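Local coordinates for signal recognition 54 kDa protein (Pyrococcus furiosus, PDB 3DM5) that belongs to the SRP54 family of signal recognition particle proteins, combining a helical bundle and a P-loop GTPase domain with a helical signal peptide binding domain, at residues A[400-403]-A[408-411]; A[384-387]-A[392-395]; A[162-167]-A[171-176]. All coordinates share one frame; numbering follows the deposited sequence.

Contact 1 of 3, residues A[400-403]-A[408-411]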
# COMPACT_ATOMS: atom_id res chain seq x y z
N ARG A 400 29.38 1.38 40.74
CA ARG A 400 29.40 1.40 39.27
C ARG A 400 28.16 2.14 38.75
O ARG A 400 28.25 3.05 37.92
CB ARG A 400 29.44 -0.02 38.68
CG ARG A 400 29.73 -0.05 37.16
CD ARG A 400 29.09 -1.23 36.38
NE ARG A 400 27.64 -1.07 36.18
CZ ARG A 400 26.71 -1.87 36.70
NH1 ARG A 400 27.07 -2.91 37.44
NH2 ARG A 400 25.42 -1.64 36.48
N ILE A 401 27.00 1.73 39.26
CA ILE A 401 25.74 2.37 38.89
C ILE A 401 25.83 3.89 39.11
O ILE A 401 25.52 4.68 38.21
CB ILE A 401 24.58 1.74 39.67
CG1 ILE A 401 24.51 0.24 39.35
CG2 ILE A 401 23.26 2.45 39.37
CD1 ILE A 401 23.49 -0.52 40.15
N ALA A 402 26.28 4.29 40.29
CA ALA A 402 26.41 5.70 40.64
C ALA A 402 27.35 6.43 39.68
O ALA A 402 27.04 7.51 39.18
CB ALA A 402 26.90 5.83 42.06
N ARG A 403 28.50 5.82 39.43
CA ARG A 403 29.47 6.37 38.48
C ARG A 403 28.90 6.45 37.05
O ARG A 403 29.03 7.49 36.39
CB ARG A 403 30.75 5.53 38.51
CG ARG A 403 31.70 5.74 37.34
CD ARG A 403 33.12 5.40 37.77
NE ARG A 403 33.86 4.70 36.73
CZ ARG A 403 34.02 3.38 36.68
NH1 ARG A 403 33.48 2.61 37.63
NH2 ARG A 403 34.72 2.83 35.69
N SER A 408 25.28 10.00 42.80
CA SER A 408 26.04 9.56 43.97
C SER A 408 25.61 8.16 44.40
O SER A 408 24.55 7.69 44.01
CB SER A 408 25.81 10.51 45.13
OG SER A 408 24.59 10.19 45.80
N THR A 409 26.43 7.52 45.22
CA THR A 409 26.05 6.24 45.79
C THR A 409 24.89 6.46 46.75
O THR A 409 24.14 5.53 47.06
CB THR A 409 27.22 5.56 46.54
OG1 THR A 409 27.59 6.35 47.67
CG2 THR A 409 28.42 5.40 45.63
N LYS A 410 24.73 7.69 47.21
CA LYS A 410 23.62 8.01 48.09
C LYS A 410 22.32 7.89 47.30
O LYS A 410 21.44 7.12 47.67
CB LYS A 410 23.76 9.41 48.67
N ASP A 411 22.22 8.65 46.21
CA ASP A 411 21.07 8.57 45.31
C ASP A 411 20.71 7.13 44.97
O ASP A 411 19.54 6.74 45.01
CB ASP A 411 21.36 9.36 44.03
CG ASP A 411 21.38 10.86 44.25
OD1 ASP A 411 20.39 11.39 44.80
OD2 ASP A 411 22.37 11.50 43.85

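Contact 2 of 3, residues A[384-387]-A[392-395]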
# COMPACT_ATOMS: atom_id res chain seq x y z
N GLU A 384 20.48 -5.29 32.70
CA GLU A 384 19.23 -6.04 32.66
C GLU A 384 19.13 -6.90 33.90
O GLU A 384 18.12 -6.88 34.60
CB GLU A 384 19.16 -6.91 31.39
CG GLU A 384 17.77 -7.14 30.86
CD GLU A 384 17.00 -5.85 30.55
OE1 GLU A 384 17.61 -4.77 30.36
OE2 GLU A 384 15.76 -5.93 30.48
N GLU A 385 20.20 -7.65 34.18
CA GLU A 385 20.19 -8.60 35.29
C GLU A 385 19.96 -7.90 36.62
O GLU A 385 19.36 -8.48 37.52
CB GLU A 385 21.50 -9.38 35.34
CG GLU A 385 22.69 -8.52 35.68
CD GLU A 385 23.95 -9.32 35.89
OE1 GLU A 385 23.83 -10.50 36.33
OE2 GLU A 385 25.04 -8.76 35.62
N GLU A 386 20.45 -6.68 36.74
CA GLU A 386 20.20 -5.84 37.91
C GLU A 386 18.75 -5.39 37.99
O GLU A 386 18.11 -5.52 39.02
CB GLU A 386 21.15 -4.62 37.94
CG GLU A 386 22.61 -5.01 38.15
CD GLU A 386 23.56 -3.84 37.94
OE1 GLU A 386 23.15 -2.86 37.28
OE2 GLU A 386 24.72 -3.90 38.42
N LEU A 387 18.22 -4.85 36.89
CA LEU A 387 16.82 -4.45 36.86
C LEU A 387 15.89 -5.63 37.16
O LEU A 387 14.82 -5.46 37.76
CB LEU A 387 16.47 -3.80 35.52
CG LEU A 387 17.26 -2.53 35.19
CD1 LEU A 387 16.99 -2.12 33.77
CD2 LEU A 387 16.90 -1.41 36.14
N ILE A 392 20.66 -8.82 43.74
CA ILE A 392 22.07 -9.02 43.41
C ILE A 392 22.88 -7.73 43.51
O ILE A 392 24.11 -7.78 43.45
CB ILE A 392 22.25 -9.60 41.99
CG1 ILE A 392 22.30 -8.46 40.96
CG2 ILE A 392 21.17 -10.63 41.68
CD1 ILE A 392 22.63 -8.90 39.56
N ILE A 393 22.22 -6.59 43.65
CA ILE A 393 22.94 -5.32 43.61
C ILE A 393 23.78 -5.07 44.88
O ILE A 393 23.33 -4.41 45.81
CB ILE A 393 22.01 -4.11 43.36
CG1 ILE A 393 21.18 -4.31 42.09
CG2 ILE A 393 22.83 -2.82 43.28
CD1 ILE A 393 20.31 -3.10 41.69
N ASN A 394 24.99 -5.60 44.89
CA ASN A 394 25.90 -5.42 46.01
C ASN A 394 26.48 -4.00 46.03
O ASN A 394 25.97 -3.12 45.35
CB ASN A 394 27.01 -6.47 45.98
CG ASN A 394 27.86 -6.39 44.73
OD1 ASN A 394 28.22 -5.30 44.27
ND2 ASN A 394 28.20 -7.55 44.18
N TYR A 395 27.54 -3.77 46.80
CA TYR A 395 28.05 -2.41 46.94
C TYR A 395 28.91 -1.94 45.77
O TYR A 395 28.79 -0.79 45.35
CB TYR A 395 28.76 -2.16 48.28
CG TYR A 395 29.11 -0.69 48.44
CD1 TYR A 395 28.11 0.26 48.63
CD2 TYR A 395 30.42 -0.25 48.34
CE1 TYR A 395 28.41 1.61 48.75
CE2 TYR A 395 30.73 1.10 48.46
CZ TYR A 395 29.72 2.03 48.67
OH TYR A 395 29.99 3.37 48.79

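Contact 3 of 3, residues A[162-167]-A[171-176]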
# COMPACT_ATOMS: atom_id res chain seq x y z
N PRO A 162 -42.95 2.91 -18.46
CA PRO A 162 -41.89 2.42 -19.35
C PRO A 162 -42.32 2.40 -20.83
O PRO A 162 -41.49 2.18 -21.71
CB PRO A 162 -41.63 1.00 -18.82
CG PRO A 162 -41.98 1.07 -17.37
CD PRO A 162 -43.13 2.06 -17.27
N GLN A 163 -43.61 2.64 -21.08
CA GLN A 163 -44.15 2.67 -22.44
C GLN A 163 -44.65 4.06 -22.82
O GLN A 163 -45.69 4.21 -23.47
CB GLN A 163 -45.26 1.63 -22.60
N GLU A 164 -43.91 5.08 -22.39
CA GLU A 164 -44.13 6.44 -22.85
C GLU A 164 -42.82 7.00 -23.38
O GLU A 164 -41.76 6.75 -22.81
CB GLU A 164 -44.70 7.32 -21.73
CG GLU A 164 -44.83 8.79 -22.09
CD GLU A 164 -45.42 9.03 -23.47
OE1 GLU A 164 -45.78 8.04 -24.14
OE2 GLU A 164 -45.53 10.21 -23.87
N LYS A 165 -42.89 7.76 -24.47
CA LYS A 165 -41.66 8.11 -25.17
C LYS A 165 -41.42 9.62 -25.27
O LYS A 165 -40.37 10.06 -25.72
CB LYS A 165 -41.63 7.46 -26.55
N ASP A 166 -42.40 10.41 -24.85
CA ASP A 166 -42.20 11.85 -24.79
C ASP A 166 -41.75 12.22 -23.38
O ASP A 166 -42.48 12.01 -22.41
CB ASP A 166 -43.48 12.59 -25.16
CG ASP A 166 -43.25 14.06 -25.40
OD1 ASP A 166 -42.07 14.50 -25.38
OD2 ASP A 166 -44.25 14.78 -25.62
N ALA A 167 -40.53 12.74 -23.26
CA ALA A 167 -39.92 12.93 -21.94
C ALA A 167 -40.62 14.02 -21.15
O ALA A 167 -40.98 13.82 -19.99
CB ALA A 167 -38.45 13.24 -22.08
N ALA A 171 -43.00 13.80 -17.75
CA ALA A 171 -42.72 14.55 -16.54
C ALA A 171 -43.91 15.39 -16.08
O ALA A 171 -44.15 15.54 -14.89
CB ALA A 171 -41.43 15.41 -16.70
N LYS A 172 -44.66 15.94 -17.04
CA LYS A 172 -45.85 16.72 -16.70
C LYS A 172 -47.03 15.85 -16.26
O LYS A 172 -47.67 16.14 -15.25
CB LYS A 172 -46.26 17.65 -17.85
N GLU A 173 -47.32 14.79 -17.01
CA GLU A 173 -48.37 13.86 -16.56
C GLU A 173 -48.08 13.38 -15.14
O GLU A 173 -48.99 13.28 -14.30
CB GLU A 173 -48.46 12.64 -17.47
CG GLU A 173 -48.67 12.90 -18.93
CD GLU A 173 -48.51 11.63 -19.75
OE1 GLU A 173 -48.71 10.51 -19.20
OE2 GLU A 173 -48.20 11.75 -20.96
N GLY A 174 -46.82 13.05 -14.87
CA GLY A 174 -46.44 12.51 -13.58
C GLY A 174 -46.67 13.51 -12.49
O GLY A 174 -47.32 13.23 -11.48
N VAL A 175 -46.16 14.72 -12.69
CA VAL A 175 -46.26 15.74 -11.66
C VAL A 175 -47.73 16.00 -11.33
O VAL A 175 -48.12 16.11 -10.17
CB VAL A 175 -45.53 17.02 -12.09
CG1 VAL A 175 -45.86 18.17 -11.17
CG2 VAL A 175 -44.04 16.78 -12.14
N ASP A 176 -48.57 16.09 -12.36
CA ASP A 176 -49.99 16.37 -12.16
C ASP A 176 -50.67 15.23 -11.41
O ASP A 176 -51.46 15.46 -10.49
CB ASP A 176 -50.67 16.68 -13.49
CG ASP A 176 -50.19 18.00 -14.09
OD1 ASP A 176 -49.63 18.83 -13.32
OD2 ASP A 176 -50.33 18.21 -15.32

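Contact 1 of 3, residues A[400-403]-A[408-411]
Ser408 OG is gripped by the backbone at the start of helix 409-427, while the peptide that follows it lies against Ala402 of helix 395-405. The sounder bond comes from Asp411 N, 2.9 Å from Ser408 OG and nearly straight at 167°; Lys410 N also points to the hydroxyl, but at a poor angle that makes this bond weak. In return, Asp411 OD2 weakly accepts from Ser408 N at 3.4 Å, which completes a capping box. A further weak bond runs from Ser408 OG to the same carboxylate oxygen.

Across the contact the meeting is apolar. Ala402 CB sits over the face of the Ser408-Thr409 peptide, 3.5 Å from Ser408 C and 3.6 Å from Thr409 N. Thr409 adds its methyl: with chi1 at 65°, OG1 falls between the backbone N and carbonyl carbon, and CG2 swings beside the N, where it comes within 3.9 Å of Ala402 CB. Two helices of the signal peptide binding domain thus meet just where the short linker between them ends. Val412, in the first turn of helix 409-427, also touches Ala402, and Lys374 makes a long, weak ion pair with Asp411 OD2.

The chemistry is divided between the two sides of the Ser408 backbone. Its hydroxyl satisfies amides that the first helical turn leaves without carbonyl partners, and the buried alanine methyl lets the helix start lie close to its neighbour, so the cap shapes the helix end while apolar packing places it.

Contact 2 of 3, residues A[384-387]-A[392-395]
The backbones of 384-387 and 392-395 come closest at Glu386 and Ile393, whose CA atoms lie 6.3 Å apart, as the chain, having left the short helix 384-388, bends through an inverse gamma turn centred on Ile393. That turn, closed by a weak 2.8 Å bond from Asn394 N to Ile392 O, belongs to the helical signal peptide binding domain and leads straight into helix 395-405, which Asn394 caps.

Two isoleucines of the turn pack on two glutamates of the helix through the aliphatic parts of the acids. Ile392 crosses both glutamate side chains at about a right angle, its CD1 reaching to 4.1 Å from Glu386 CG. Ile393 meets Glu386 nearer the backbone: its CG1 lies beside the backbone N (chi1 -54°), and the extended chain carries CD1 to 4.1 Å from Glu386 CB.

The acid ends are held elsewhere. Glu386 OE1 forms a salt bridge with Arg400 and accepts from Thr383 N, while Glu385 OE2 forms a salt bridge with Arg397 and accepts a hydrogen bond from Ile96 N of the second subunit. The carboxylates therefore remain in polar company although their stems are covered by hydrocarbon. Over the face of the Glu385 carboxylate lies Ile392 CD1, 3.8 Å from Glu385 OE1 and 3.9 Å from the backbone Glu385 O.

Contact 3 of 3, residues A[162-167]-A[171-176]
The first turn of helix 167-180, together with the loop that feeds it, brings Ala167 and Ala171 into contact through a main-chain bond. Ala171 N donates to Ala167 O at 3.0 Å with an N-H...O angle of 159°, an alpha-helical bond between residues four apart, in the first turn of the helix. Ala171 CB rests 3.7 Å from the same oxygen, Ala167 O. The pattern continues along the helix, with Val175 N bound to Ala171 O and Asp176 N to Lys172 O.

This helix is the connection in a beta-alpha-beta crossover of the P-loop GTPase domain: it leads from the edge strand 157-159 to strand 185-189, and strand 131-135 lies between these two in the parallel part of the sheet. Its first turn lies by the loop beyond strand 131-135, where Ala167 touches Thr138 and Ala171 touches Ser136.

On the outer side the contact is acidic. Glu164 OE2 and Glu173 OE2 approach to 4.2 Å, a pairing of like charges that Lys169, on the turn between them, probably relieves: it forms a salt bridge with Glu164 and a long, weak ion pair with Glu173. Glu164 starts extended (chi1 174°) and then bends at its second torsion, which turns the carboxylate back toward its own loop, where OE2 weakly accepts from Asp166 N at 3.3 Å. Asp166 occupies the N-cap position, yet its side chain makes no capping bond. Even so, the carboxylates of Asp166 and Glu164 stand near the helix N terminus, where the helix dipole would tend to favour negative charge.

How the contacts relate
From the N terminus, contact 3 comes first, closing the short passage from the loop after strand 157-159 into helix 167-180 of the GTPase domain. Contact 2 then folds the turn before helix 395-405 onto helix 384-388, and contact 1 closes the next linker, between helices 395-405 and 409-427. The three follow in series, neither nesting nor crossing. Contacts 1 and 2 are neighbours, their centres about 13 Å apart, with helix 395-405 leading from the turn of contact 2 to contact 1: Ile401 packs on Ile393, and both contacts also touch the second subunit. Contact 3 lies on the opposite side of the chain's centre, its centre about 90 Å from that of contact 2.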